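Local coordinates for protein folylpolyglutamate synthase/dihydrofolate synthase (Thermotoga maritima, PDB 1O5Z) that probably adds L-glutamate to dihydropteroate and to tetrahydrofolate polyglutamates, using ATP and magnesium, as a monomeric ligase of folate biosynthesis, at residues Y15-K25 with D123-V136. Sequence-based numbering, arbitrary orientation.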
ATOM      1  N   TYR A  15     -10.095  13.108  17.789  1.00 41.96           N
ATOM      2  CA  TYR A  15      -9.531  12.206  16.773  1.00 41.76           C
ATOM      3  C   TYR A  15      -9.816  10.714  17.036  1.00 41.66           C
ATOM      4  O   TYR A  15     -10.324  10.021  16.183  1.00 40.07           O
ATOM      5  CB  TYR A  15      -8.045  12.442  16.634  1.00 40.69           C
ATOM      6  CG  TYR A  15      -7.355  11.414  15.745  1.00 42.52           C
ATOM      7  CD1 TYR A  15      -7.429  11.489  14.366  1.00 40.01           C
ATOM      8  CD2 TYR A  15      -6.603  10.372  16.304  1.00 43.72           C
ATOM      9  CE1 TYR A  15      -6.763  10.547  13.546  1.00 41.93           C
ATOM     10  CE2 TYR A  15      -5.958   9.427  15.492  1.00 43.10           C
ATOM     11  CZ  TYR A  15      -6.054   9.524  14.120  1.00 41.80           C
ATOM     12  OH  TYR A  15      -5.412   8.589  13.353  1.00 43.15           O
ATOM     13  N   LEU A  16      -9.492  10.204  18.213  1.00 43.71           N
ATOM     14  CA  LEU A  16      -9.844   8.809  18.538  1.00 44.26           C
ATOM     15  C   LEU A  16     -11.342   8.521  18.382  1.00 45.47           C
ATOM     16  O   LEU A  16     -11.739   7.479  17.831  1.00 45.47           O
ATOM     17  CB  LEU A  16      -9.390   8.459  19.928  1.00 44.33           C
ATOM     18  CG  LEU A  16      -7.884   8.431  20.138  1.00 45.37           C
ATOM     19  CD1 LEU A  16      -7.654   7.905  21.568  1.00 46.86           C
ATOM     20  CD2 LEU A  16      -7.120   7.592  19.106  1.00 45.63           C
ATOM     21  N   GLU A  17     -12.158   9.473  18.804  1.00 46.54           N
ATOM     22  CA  GLU A  17     -13.627   9.369  18.699  1.00 48.11           C
ATOM     23  C   GLU A  17     -14.096   9.379  17.238  1.00 47.57           C
ATOM     24  O   GLU A  17     -15.047   8.688  16.865  1.00 46.67           O
ATOM     25  CB  GLU A  17     -14.259  10.538  19.492  1.00 49.67           C
ATOM     26  CG  GLU A  17     -15.470  10.238  20.369  1.00 54.73           C
ATOM     27  CD  GLU A  17     -15.325   9.016  21.280  1.00 60.27           C
ATOM     28  OE1 GLU A  17     -14.894   9.143  22.484  1.00 64.45           O
ATOM     29  OE2 GLU A  17     -15.711   7.919  20.786  1.00 63.77           O
ATOM     30  N   VAL A  18     -13.416  10.143  16.390  1.00 47.37           N
ATOM     31  CA  VAL A  18     -13.635  10.019  14.947  1.00 47.78           C
ATOM     32  C   VAL A  18     -13.367   8.596  14.490  1.00 48.20           C
ATOM     33  O   VAL A  18     -14.114   8.059  13.674  1.00 48.70           O
ATOM     34  CB  VAL A  18     -12.712  10.929  14.098  1.00 47.06           C
ATOM     35  CG1 VAL A  18     -12.799  10.541  12.652  1.00 47.15           C
ATOM     36  CG2 VAL A  18     -13.097  12.367  14.255  1.00 48.06           C
ATOM     37  N   LEU A  19     -12.267   8.005  14.955  1.00 48.97           N
ATOM     38  CA  LEU A  19     -11.896   6.643  14.511  1.00 49.25           C
ATOM     39  C   LEU A  19     -12.878   5.616  15.052  1.00 49.69           C
ATOM     40  O   LEU A  19     -13.211   4.672  14.377  1.00 48.64           O
ATOM     41  CB  LEU A  19     -10.465   6.273  14.907  1.00 48.79           C
ATOM     42  CG  LEU A  19      -9.307   7.070  14.331  1.00 47.20           C
ATOM     43  CD1 LEU A  19      -7.983   6.447  14.786  1.00 45.14           C
ATOM     44  CD2 LEU A  19      -9.415   7.154  12.851  1.00 48.36           C
ATOM     45  N   ARG A  20     -13.372   5.823  16.265  1.00 51.62           N
ATOM     46  CA  ARG A  20     -14.470   4.979  16.732  1.00 53.50           C
ATOM     47  C   ARG A  20     -15.698   5.032  15.803  1.00 53.89           C
ATOM     48  O   ARG A  20     -16.268   3.996  15.503  1.00 54.47           O
ATOM     49  CB  ARG A  20     -14.823   5.309  18.168  1.00 53.46           C
ATOM     50  CG  ARG A  20     -13.654   5.008  19.093  1.00 54.48           C
ATOM     51  CD  ARG A  20     -14.013   5.009  20.549  1.00 55.06           C
ATOM     52  NE  ARG A  20     -12.829   5.012  21.412  1.00 55.84           N
ATOM     53  CZ  ARG A  20     -12.242   6.097  21.907  1.00 56.82           C
ATOM     54  NH1 ARG A  20     -12.709   7.300  21.651  1.00 57.78           N
ATOM     55  NH2 ARG A  20     -11.171   5.980  22.687  1.00 57.78           N
ATOM     56  N   TYR A  21     -16.089   6.223  15.347  1.00 55.00           N
ATOM     57  CA  TYR A  21     -17.223   6.368  14.427  1.00 54.82           C
ATOM     58  C   TYR A  21     -16.864   5.634  13.128  1.00 54.96           C
ATOM     59  O   TYR A  21     -17.648   4.850  12.623  1.00 55.12           O
ATOM     60  CB  TYR A  21     -17.643   7.869  14.177  1.00 56.17           C
ATOM     61  CG  TYR A  21     -18.483   8.070  12.894  1.00 56.35           C
ATOM     62  CD1 TYR A  21     -17.858   8.128  11.630  1.00 57.74           C
ATOM     63  CD2 TYR A  21     -19.897   8.135  12.937  1.00 57.74           C
ATOM     64  CE1 TYR A  21     -18.588   8.233  10.449  1.00 57.37           C
ATOM     65  CE2 TYR A  21     -20.664   8.274  11.747  1.00 56.98           C
ATOM     66  CZ  TYR A  21     -19.991   8.317  10.490  1.00 59.84           C
ATOM     67  OH  TYR A  21     -20.689   8.430   9.268  1.00 58.16           O
ATOM     68  N   LEU A  22     -15.690   5.862  12.569  1.00 54.44           N
ATOM     69  CA  LEU A  22     -15.350   5.152  11.354  1.00 55.23           C
ATOM     70  C   LEU A  22     -15.365   3.601  11.511  1.00 55.54           C
ATOM     71  O   LEU A  22     -15.881   2.857  10.654  1.00 53.93           O
ATOM     72  CB  LEU A  22     -13.985   5.637  10.829  1.00 55.47           C
ATOM     73  CG  LEU A  22     -13.944   7.067  10.280  1.00 56.61           C
ATOM     74  CD1 LEU A  22     -12.522   7.468   9.928  1.00 57.66           C
ATOM     75  CD2 LEU A  22     -14.828   7.154   9.051  1.00 57.25           C
ATOM     76  N   TYR A  23     -14.785   3.127  12.605  1.00 56.65           N
ATOM     77  CA  TYR A  23     -14.600   1.712  12.775  1.00 58.36           C
ATOM     78  C   TYR A  23     -15.851   1.027  13.346  1.00 60.14           C
ATOM     79  O   TYR A  23     -15.882  -0.174  13.436  1.00 60.15           O
ATOM     80  CB  TYR A  23     -13.388   1.450  13.664  1.00 58.21           C
ATOM     81  CG  TYR A  23     -12.052   1.963  13.145  1.00 57.44           C
ATOM     82  CD1 TYR A  23     -11.080   2.390  14.024  1.00 58.28           C
ATOM     83  CD2 TYR A  23     -11.741   1.973  11.800  1.00 58.51           C
ATOM     84  CE1 TYR A  23      -9.842   2.824  13.572  1.00 58.78           C
ATOM     85  CE2 TYR A  23     -10.500   2.425  11.338  1.00 57.18           C
ATOM     86  CZ  TYR A  23      -9.578   2.858  12.222  1.00 57.46           C
ATOM     87  OH  TYR A  23      -8.370   3.305  11.805  1.00 58.23           O
ATOM     88  N   HIS A  24     -16.879   1.780  13.721  1.00 62.28           N
ATOM     89  CA  HIS A  24     -18.204   1.185  13.964  1.00 64.48           C
ATOM     90  C   HIS A  24     -18.876   0.724  12.629  1.00 64.69           C
ATOM     91  O   HIS A  24     -19.850  -0.032  12.676  1.00 66.43           O
ATOM     92  CB  HIS A  24     -19.159   2.140  14.767  1.00 64.90           C
ATOM     93  CG  HIS A  24     -20.039   3.023  13.895  1.00 67.82           C
ATOM     94  ND1 HIS A  24     -19.548   3.811  12.864  1.00 68.98           N
ATOM     95  CD2 HIS A  24     -21.378   3.244  13.909  1.00 69.54           C
ATOM     96  CE1 HIS A  24     -20.538   4.461  12.278  1.00 66.83           C
ATOM     97  NE2 HIS A  24     -21.659   4.133  12.888  1.00 69.07           N
ATOM     98  N   LYS A  25     -18.397   1.169  11.465  1.00 64.54           N
ATOM     99  CA  LYS A  25     -19.109   0.901  10.184  1.00 64.42           C
ATOM    100  C   LYS A  25     -19.106  -0.611   9.805  1.00 65.57           C
ATOM    101  O   LYS A  25     -18.039  -1.264   9.649  1.00 66.38           O
ATOM    102  CB  LYS A  25     -18.540   1.772   9.032  1.00 63.66           C
ATOM    103  CG  LYS A  25     -18.658   3.337   9.201  1.00 61.62           C
ATOM    104  CD  LYS A  25     -20.070   3.844   8.830  1.00 61.04           C
ATOM    105  CE  LYS A  25     -20.218   5.364   8.626  1.00 59.31           C
ATOM    106  NZ  LYS A  25     -21.509   5.700   7.912  1.00 56.97           N
ATOM    107  N   ASP A 123     -26.648   8.771   7.136  1.00 46.13           N
ATOM    108  CA  ASP A 123     -26.619   7.634   8.043  1.00 46.77           C
ATOM    109  C   ASP A 123     -27.955   7.231   8.554  1.00 47.15           C
ATOM    110  O   ASP A 123     -28.074   6.184   9.138  1.00 48.02           O
ATOM    111  CB  ASP A 123     -25.706   7.886   9.221  1.00 46.47           C
ATOM    112  CG  ASP A 123     -24.253   7.644   8.871  1.00 50.06           C
ATOM    113  OD1 ASP A 123     -23.408   7.939   9.770  1.00 53.60           O
ATOM    114  OD2 ASP A 123     -23.861   7.183   7.741  1.00 48.87           O
ATOM    115  N   LYS A 124     -28.969   8.037   8.332  1.00 47.91           N
ATOM    116  CA  LYS A 124     -30.306   7.675   8.762  1.00 48.84           C
ATOM    117  C   LYS A 124     -30.942   6.529   7.992  1.00 48.51           C
ATOM    118  O   LYS A 124     -31.901   5.926   8.468  1.00 48.82           O
ATOM    119  CB  LYS A 124     -31.194   8.910   8.721  1.00 49.28           C
ATOM    120  CG  LYS A 124     -30.759   9.883   9.803  1.00 50.48           C
ATOM    121  CD  LYS A 124     -31.524  11.187   9.800  1.00 51.60           C
ATOM    122  CE  LYS A 124     -31.009  12.103  10.932  1.00 54.18           C
ATOM    123  NZ  LYS A 124     -30.783  11.381  12.252  1.00 57.19           N
ATOM    124  N   GLU A 125     -30.427   6.232   6.805  1.00 48.50           N
ATOM    125  CA  GLU A 125     -31.021   5.218   5.946  1.00 48.53           C
ATOM    126  C   GLU A 125     -29.946   4.351   5.455  1.00 47.10           C
ATOM    127  O   GLU A 125     -28.954   4.850   4.914  1.00 47.08           O
ATOM    128  CB  GLU A 125     -31.722   5.884   4.780  1.00 48.85           C
ATOM    129  CG  GLU A 125     -33.038   6.510   5.233  1.00 51.13           C
ATOM    130  CD  GLU A 125     -33.894   7.057   4.098  1.00 52.69           C
ATOM    131  OE1 GLU A 125     -33.687   8.256   3.747  1.00 59.44           O
ATOM    132  OE2 GLU A 125     -34.784   6.319   3.577  1.00 59.28           O
ATOM    133  N   GLU A 126     -30.112   3.052   5.655  1.00 45.59           N
ATOM    134  CA  GLU A 126     -29.066   2.118   5.295  1.00 45.39           C
ATOM    135  C   GLU A 126     -28.667   2.222   3.800  1.00 43.69           C
ATOM    136  O   GLU A 126     -27.485   2.109   3.454  1.00 42.47           O
ATOM    137  CB  GLU A 126     -29.466   0.685   5.669  1.00 45.75           C
ATOM    138  CG  GLU A 126     -28.371  -0.346   5.392  1.00 48.38           C
ATOM    139  CD  GLU A 126     -28.841  -1.806   5.522  1.00 50.28           C
ATOM    140  OE1 GLU A 126     -29.915  -2.075   6.188  1.00 49.98           O
ATOM    141  OE2 GLU A 126     -28.097  -2.689   4.954  1.00 55.54           O
ATOM    142  N   ILE A 127     -29.642   2.431   2.919  1.00 42.08           N
ATOM    143  CA  ILE A 127     -29.334   2.488   1.480  1.00 42.18           C
ATOM    144  C   ILE A 127     -28.453   3.656   1.104  1.00 41.43           C
ATOM    145  O   ILE A 127     -27.762   3.578   0.089  1.00 40.45           O
ATOM    146  CB  ILE A 127     -30.609   2.446   0.552  1.00 42.22           C
ATOM    147  CG1 ILE A 127     -31.612   3.555   0.910  1.00 41.90           C
ATOM    148  CG2 ILE A 127     -31.243   1.043   0.573  1.00 39.81           C
ATOM    149  CD1 ILE A 127     -32.830   3.528   0.091  1.00 41.13           C
ATOM    150  N   PHE A 128     -28.465   4.723   1.931  1.00 40.50           N
ATOM    151  CA  PHE A 128     -27.658   5.917   1.649  1.00 39.90           C
ATOM    152  C   PHE A 128     -26.421   6.016   2.511  1.00 40.11           C
ATOM    153  O   PHE A 128     -25.527   6.818   2.220  1.00 40.45           O
ATOM    154  CB  PHE A 128     -28.479   7.192   1.791  1.00 39.48           C
ATOM    155  CG  PHE A 128     -29.716   7.225   0.915  1.00 39.19           C
ATOM    156  CD1 PHE A 128     -30.970   7.437   1.461  1.00 38.76           C
ATOM    157  CD2 PHE A 128     -29.607   7.015  -0.452  1.00 38.56           C
ATOM    158  CE1 PHE A 128     -32.109   7.453   0.667  1.00 38.03           C
ATOM    159  CE2 PHE A 128     -30.724   7.032  -1.256  1.00 39.79           C
ATOM    160  CZ  PHE A 128     -31.984   7.248  -0.702  1.00 37.25           C
ATOM    161  N   SER A 129     -26.339   5.202   3.545  1.00 39.91           N
ATOM    162  CA  SER A 129     -25.258   5.313   4.509  1.00 40.77           C
ATOM    163  C   SER A 129     -23.901   4.917   3.932  1.00 41.12           C
ATOM    164  O   SER A 129     -23.747   3.794   3.498  1.00 41.65           O
ATOM    165  CB  SER A 129     -25.589   4.432   5.700  1.00 40.77           C
ATOM    166  OG  SER A 129     -24.679   4.672   6.740  1.00 41.22           O
ATOM    167  N   PRO A 130     -22.898   5.802   3.907  1.00 42.09           N
ATOM    168  CA  PRO A 130     -21.628   5.428   3.292  1.00 41.97           C
ATOM    169  C   PRO A 130     -20.841   4.430   4.155  1.00 42.34           C
ATOM    170  O   PRO A 130     -20.955   4.433   5.365  1.00 42.21           O
ATOM    171  CB  PRO A 130     -20.925   6.775   3.129  1.00 41.89           C
ATOM    172  CG  PRO A 130     -21.416   7.585   4.194  1.00 40.24           C
ATOM    173  CD  PRO A 130     -22.822   7.180   4.435  1.00 42.13           C
ATOM    174  N   SER A 131     -20.076   3.559   3.513  1.00 43.53           N
ATOM    175  CA  SER A 131     -19.268   2.552   4.205  1.00 43.71           C
ATOM    176  C   SER A 131     -18.053   3.238   4.811  1.00 44.68           C
ATOM    177  O   SER A 131     -17.790   4.400   4.537  1.00 45.51           O
ATOM    178  CB  SER A 131     -18.806   1.470   3.216  1.00 43.76           C
ATOM    179  OG  SER A 131     -17.910   2.008   2.240  1.00 42.08           O
ATOM    180  N   PHE A 132     -17.285   2.512   5.603  1.00 45.58           N
ATOM    181  CA  PHE A 132     -16.017   3.021   6.102  1.00 45.80           C
ATOM    182  C   PHE A 132     -15.175   3.649   5.013  1.00 45.57           C
ATOM    183  O   PHE A 132     -14.712   4.814   5.098  1.00 44.70           O
ATOM    184  CB  PHE A 132     -15.235   1.855   6.741  1.00 46.70           C
ATOM    185  CG  PHE A 132     -13.827   2.191   7.072  1.00 47.35           C
ATOM    186  CD1 PHE A 132     -13.536   2.998   8.174  1.00 46.89           C
ATOM    187  CD2 PHE A 132     -12.766   1.738   6.254  1.00 48.82           C
ATOM    188  CE1 PHE A 132     -12.214   3.334   8.465  1.00 48.56           C
ATOM    189  CE2 PHE A 132     -11.464   2.080   6.557  1.00 49.33           C
ATOM    190  CZ  PHE A 132     -11.191   2.871   7.668  1.00 47.89           C
ATOM    191  N   PHE A 133     -14.926   2.854   3.989  1.00 45.95           N
ATOM    192  CA  PHE A 133     -14.021   3.270   2.905  1.00 45.07           C
ATOM    193  C   PHE A 133     -14.586   4.435   2.113  1.00 44.84           C
ATOM    194  O   PHE A 133     -13.880   5.321   1.668  1.00 46.27           O
ATOM    195  CB  PHE A 133     -13.717   2.095   1.967  1.00 44.95           C
ATOM    196  CG  PHE A 133     -12.601   2.395   0.997  1.00 46.52           C
ATOM    197  CD1 PHE A 133     -11.307   2.602   1.460  1.00 45.11           C
ATOM    198  CD2 PHE A 133     -12.855   2.551  -0.352  1.00 46.11           C
ATOM    199  CE1 PHE A 133     -10.289   2.912   0.573  1.00 47.42           C
ATOM    200  CE2 PHE A 133     -11.838   2.896  -1.236  1.00 46.84           C
ATOM    201  CZ  PHE A 133     -10.567   3.072  -0.781  1.00 45.44           C
ATOM    202  N   GLU A 134     -15.885   4.442   1.927  1.00 44.98           N
ATOM    203  CA  GLU A 134     -16.526   5.568   1.303  1.00 44.53           C
ATOM    204  C   GLU A 134     -16.290   6.826   2.093  1.00 43.94           C
ATOM    205  O   GLU A 134     -15.924   7.853   1.534  1.00 43.99           O
ATOM    206  CB  GLU A 134     -18.017   5.288   1.125  1.00 45.16           C
ATOM    207  CG  GLU A 134     -18.186   4.237   0.010  1.00 44.60           C
ATOM    208  CD  GLU A 134     -19.571   3.684  -0.126  1.00 44.98           C
ATOM    209  OE1 GLU A 134     -20.474   3.988   0.721  1.00 42.08           O
ATOM    210  OE2 GLU A 134     -19.720   2.904  -1.086  1.00 45.10           O
ATOM    211  N   VAL A 135     -16.477   6.754   3.407  1.00 43.12           N
ATOM    212  CA  VAL A 135     -16.296   7.955   4.229  1.00 42.01           C
ATOM    213  C   VAL A 135     -14.831   8.454   4.182  1.00 42.79           C
ATOM    214  O   VAL A 135     -14.563   9.623   3.985  1.00 40.52           O
ATOM    215  CB  VAL A 135     -16.729   7.698   5.661  1.00 41.54           C
ATOM    216  CG1 VAL A 135     -16.386   8.922   6.538  1.00 42.20           C
ATOM    217  CG2 VAL A 135     -18.201   7.488   5.701  1.00 40.00           C
ATOM    218  N   VAL A 136     -13.892   7.527   4.352  1.00 43.73           N
ATOM    219  CA  VAL A 136     -12.484   7.885   4.389  1.00 44.30           C
ATOM    220  C   VAL A 136     -12.057   8.489   3.038  1.00 45.82           C
ATOM    221  O   VAL A 136     -11.305   9.468   2.962  1.00 47.04           O
ATOM    222  CB  VAL A 136     -11.610   6.673   4.758  1.00 44.18           C
ATOM    223  CG1 VAL A 136     -10.112   7.070   4.740  1.00 45.41           C
ATOM    224  CG2 VAL A 136     -11.994   6.171   6.082  1.00 42.20           C
TER
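Asp123 splits its carboxylate between Tyr21 and Lys25. OD1 accepts from Tyr21 OH at 2.8 Å on its syn side; it lies at the ring edge, near the ring plane, and the ring and carboxylate planes are 25° apart. OD2, met on its syn side but by a donor tilted out of the carboxylate plane, forms a salt bridge with Lys25 NZ at 2.8 Å. Ser129 OG donates to this same OD2 from above the carboxylate plane, on the face from which the ammonium comes. Pro130 O accepts a further bond from Lys25 NZ at 2.9 Å, the nitrogen lying in the carbonyl plane; a bend at chi2 carries the lysine chain to it past the backbone of Phe132. Ser131 and Glu134 form a capping box that starts helix 132-146, and Arg37 pairs with Glu134. With CG anti to the backbone N (chi1 170°), the Phe132 ring points its CD1–CE1 edge at Leu22, CE1 lying 3.7 Å from Leu22 CB, while Tyr23 lies side by side with it, the rings meeting obliquely. Val135 CG1 packs tightly on Leu22 CD2 at 3.4 Å, and Val136 CG2 touches Leu22 CD1. Thus an apolar seam joins the N-terminal helix to the first turn of a helix in the Mur ligase middle domain; the axes of 15-23 and 132-136 make an angle of 137°. Beside this seam, two donors on OD2 and one on OD1 fix the carboxylate's rotation, and the lysine would probably favour the ionised form of Asp123.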